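Local coordinates for protein putative glucoamylase (Bacteroides caccae ATCC 43185, PDB 4QT9) that probably hydrolyses glucose-containing oligo- or polysaccharides as a glucoamylase-like enzyme built on an alpha/alpha toroid, at residues 19-24 against 358-363. Residues are numbered along the deposited sequence; the frame is centred on the assembly and turned at random.
Sequences LSDDAL and VMRHLY
Arg360 reaches Leu19 O, just ahead of helix 21-37, with both terminal nitrogens, and Asp21 in the first turn of that helix with NH2. NH1 lies 2.7 Å from Leu19 O and NH2 3.0 Å from the same oxygen, yet this forked pair is weak on both prongs. NH2 also forms a salt bridge with Asp21 OD1 at 2.8 Å; the hydrogen bond within it is weak, although carboxylate and guanidinium planes lie only 25° apart. A water bridges Asp21 OD1, to which it donates, and Arg360 NE, from which it accepts. The arginine can double back to these acceptors because its chain is bent at chi2 (90°) and again at chi3.

Leu24 supplies the apolar half. Its CD2 sits 4.0 Å above the centre of one guanidinium face of Arg360 and also packs on Arg360 CA, CD1 meets Tyr363 CG at 3.7 Å, and CG lies 3.8 Å from Met359 SE (the residue is a selenomethionine). Leu19 CD2 adds a looser touch on Tyr363 CE2.

Behind this first shell, Ser20 N-caps the helix, its OG accepting from Ala23 N at 3.1 Å (164°), which helps fix the turn carrying Asp21. Asp22 OD1 makes a salt bridge with Arg406. The contact thus fastens helix 21-37 to helix 352-364 near the periphery; Met359, buried, also touches Met25, Val28 and Leu345 of helix 341-345, while Tyr363 packs edge-to-face with Phe370, at the start of strand 370-371.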
ATOM      1  N   LEU A  19      -7.674 -18.050  22.924  1.00 48.72           N
ATOM      2  CA  LEU A  19      -6.680 -17.483  22.014  1.00 48.01           C
ATOM      3  C   LEU A  19      -6.487 -15.958  22.281  1.00 50.40           C
ATOM      4  O   LEU A  19      -7.406 -15.158  22.049  1.00 49.78           O
ATOM      5  CB  LEU A  19      -7.087 -17.746  20.538  1.00 47.17           C
ATOM      6  CG  LEU A  19      -6.040 -17.435  19.444  1.00 50.02           C
ATOM      7  CD1 LEU A  19      -5.082 -18.608  19.234  1.00 49.41           C
ATOM      8  CD2 LEU A  19      -6.721 -17.131  18.130  1.00 51.24           C
ATOM      9  N   SER A  20      -5.296 -15.570  22.786  1.00 44.52           N
ATOM     10  CA  SER A  20      -5.001 -14.168  23.094  1.00 42.53           C
ATOM     11  C   SER A  20      -4.869 -13.336  21.812  1.00 42.94           C
ATOM     12  O   SER A  20      -4.659 -13.891  20.721  1.00 40.95           O
ATOM     13  CB  SER A  20      -3.738 -14.041  23.948  1.00 44.91           C
ATOM     14  OG  SER A  20      -2.537 -14.268  23.228  1.00 49.17           O
ATOM     15  N   ASP A  21      -4.998 -11.999  21.953  1.00 38.10           N
ATOM     16  CA  ASP A  21      -4.843 -11.053  20.847  1.00 36.23           C
ATOM     17  C   ASP A  21      -3.464 -11.217  20.227  1.00 39.06           C
ATOM     18  O   ASP A  21      -3.352 -11.219  19.006  1.00 37.21           O
ATOM     19  CB  ASP A  21      -5.069  -9.598  21.307  1.00 37.65           C
ATOM     20  CG  ASP A  21      -6.527  -9.212  21.551  1.00 45.79           C
ATOM     21  OD1 ASP A  21      -7.436  -9.924  21.038  1.00 44.59           O
ATOM     22  OD2 ASP A  21      -6.763  -8.183  22.225  1.00 53.25           O
ATOM     23  N   ASP A  22      -2.431 -11.428  21.065  1.00 37.98           N
ATOM     24  CA  ASP A  22      -1.061 -11.643  20.596  1.00 38.59           C
ATOM     25  C   ASP A  22      -0.979 -12.916  19.756  1.00 40.07           C
ATOM     26  O   ASP A  22      -0.483 -12.866  18.631  1.00 37.79           O
ATOM     27  CB  ASP A  22      -0.072 -11.686  21.767  1.00 42.99           C
ATOM     28  CG  ASP A  22       0.859 -10.491  21.751  1.00 64.94           C
ATOM     29  OD1 ASP A  22       1.905 -10.553  21.039  1.00 67.16           O
ATOM     30  OD2 ASP A  22       0.524  -9.470  22.396  1.00 73.37           O
ATOM     31  N   ALA A  23      -1.568 -14.015  20.258  1.00 37.43           N
ATOM     32  CA  ALA A  23      -1.634 -15.307  19.579  1.00 36.45           C
ATOM     33  C   ALA A  23      -2.355 -15.191  18.218  1.00 37.70           C
ATOM     34  O   ALA A  23      -1.882 -15.744  17.224  1.00 38.45           O
ATOM     35  CB  ALA A  23      -2.356 -16.309  20.470  1.00 38.13           C
ATOM     36  N   LEU A  24      -3.496 -14.487  18.182  1.00 31.08           N
ATOM     37  CA  LEU A  24      -4.293 -14.280  16.975  1.00 29.22           C
ATOM     38  C   LEU A  24      -3.496 -13.468  15.953  1.00 29.57           C
ATOM     39  O   LEU A  24      -3.465 -13.821  14.771  1.00 28.38           O
ATOM     40  CB  LEU A  24      -5.614 -13.569  17.342  1.00 29.36           C
ATOM     41  CG  LEU A  24      -6.473 -12.980  16.205  1.00 33.43           C
ATOM     42  CD1 LEU A  24      -7.015 -14.076  15.299  1.00 32.71           C
ATOM     43  CD2 LEU A  24      -7.633 -12.165  16.777  1.00 36.78           C
ATOM     44  N   VAL A 358     -12.778  -7.118  14.657  1.00 24.36           N
ATOM     45  CA  VAL A 358     -13.076  -7.660  13.337  1.00 23.52           C
ATOM     46  C   VAL A 358     -12.141  -8.837  13.064  1.00 26.59           C
ATOM     47  O   VAL A 358     -12.608  -9.874  12.567  1.00 27.80           O
ATOM     48  CB  VAL A 358     -12.983  -6.546  12.267  1.00 27.05           C
ATOM     49  CG1 VAL A 358     -13.132  -7.101  10.853  1.00 26.39           C
ATOM     50  CG2 VAL A 358     -14.047  -5.491  12.535  1.00 26.14           C
HETATM   51  N   MSE A 359     -10.848  -8.715  13.453  1.00 21.81           N
HETATM   52  CA  MSE A 359      -9.869  -9.786  13.250  1.00 20.01           C
HETATM   53  C   MSE A 359     -10.303 -11.074  13.963  1.00 25.53           C
HETATM   54  O   MSE A 359     -10.248 -12.143  13.367  1.00 23.12           O
HETATM   55  CB  MSE A 359      -8.479  -9.369  13.726  1.00 21.06           C
HETATM   56  CG  MSE A 359      -7.386 -10.326  13.245  1.00 25.59           C
HETATM   57 SE   MSE A 359      -5.656  -9.920  14.052  0.75 29.06          SE
HETATM   58  CE  MSE A 359      -5.465  -8.105  13.566  1.00 25.62           C
ATOM     59  N   ARG A 360     -10.730 -10.953  15.227  1.00 25.79           N
ATOM     60  CA  ARG A 360     -11.215 -12.054  16.075  1.00 26.85           C
ATOM     61  C   ARG A 360     -12.475 -12.707  15.451  1.00 30.58           C
ATOM     62  O   ARG A 360     -12.551 -13.955  15.379  1.00 29.81           O
ATOM     63  CB  ARG A 360     -11.490 -11.503  17.500  1.00 28.85           C
ATOM     64  CG  ARG A 360     -12.338 -12.352  18.452  1.00 35.23           C
ATOM     65  CD  ARG A 360     -11.524 -13.306  19.298  1.00 47.36           C
ATOM     66  NE  ARG A 360     -10.455 -12.638  20.044  1.00 55.21           N
ATOM     67  CZ  ARG A 360      -9.291 -13.205  20.338  1.00 71.06           C
ATOM     68  NH1 ARG A 360      -9.036 -14.452  19.956  1.00 57.05           N
ATOM     69  NH2 ARG A 360      -8.372 -12.532  21.014  1.00 58.50           N
ATOM     70  N   HIS A 361     -13.427 -11.859  14.967  1.00 25.86           N
ATOM     71  CA  HIS A 361     -14.686 -12.296  14.335  1.00 26.95           C
ATOM     72  C   HIS A 361     -14.421 -12.995  12.994  1.00 29.06           C
ATOM     73  O   HIS A 361     -14.989 -14.062  12.758  1.00 27.76           O
ATOM     74  CB  HIS A 361     -15.634 -11.100  14.136  1.00 28.86           C
ATOM     75  CG  HIS A 361     -16.934 -11.434  13.474  1.00 33.04           C
ATOM     76  ND1 HIS A 361     -17.980 -11.993  14.179  1.00 35.55           N
ATOM     77  CD2 HIS A 361     -17.322 -11.242  12.191  1.00 35.10           C
ATOM     78  CE1 HIS A 361     -18.959 -12.154  13.303  1.00 35.14           C
ATOM     79  NE2 HIS A 361     -18.611 -11.711  12.095  1.00 34.99           N
ATOM     80  N   LEU A 362     -13.554 -12.397  12.118  1.00 26.02           N
ATOM     81  CA  LEU A 362     -13.228 -12.979  10.815  1.00 25.51           C
ATOM     82  C   LEU A 362     -12.524 -14.328  10.990  1.00 31.00           C
ATOM     83  O   LEU A 362     -12.911 -15.300  10.334  1.00 32.05           O
ATOM     84  CB  LEU A 362     -12.389 -12.025   9.949  1.00 25.08           C
ATOM     85  CG  LEU A 362     -13.041 -10.714   9.531  1.00 28.70           C
ATOM     86  CD1 LEU A 362     -12.063  -9.850   8.768  1.00 28.42           C
ATOM     87  CD2 LEU A 362     -14.325 -10.951   8.768  1.00 32.13           C
ATOM     88  N   TYR A 363     -11.565 -14.419  11.929  1.00 26.65           N
ATOM     89  CA  TYR A 363     -10.893 -15.679  12.249  1.00 26.25           C
ATOM     90  C   TYR A 363     -11.911 -16.746  12.687  1.00 33.42           C
ATOM     91  O   TYR A 363     -11.826 -17.884  12.240  1.00 33.72           O
ATOM     92  CB  TYR A 363      -9.858 -15.446  13.354  1.00 28.02           C
ATOM     93  CG  TYR A 363      -8.996 -16.655  13.632  1.00 31.33           C
ATOM     94  CD1 TYR A 363      -7.937 -16.990  12.792  1.00 33.30           C
ATOM     95  CD2 TYR A 363      -9.270 -17.499  14.707  1.00 33.29           C
ATOM     96  CE1 TYR A 363      -7.182 -18.146  13.006  1.00 35.17           C
ATOM     97  CE2 TYR A 363      -8.519 -18.653  14.934  1.00 34.97           C
ATOM     98  CZ  TYR A 363      -7.479 -18.975  14.080  1.00 43.91           C
ATOM     99  OH  TYR A 363      -6.729 -20.101  14.323  1.00 52.97           O
TER
HETATM  100  O   HOH W   1     -10.058  -9.502  19.781  1.00 40.32           O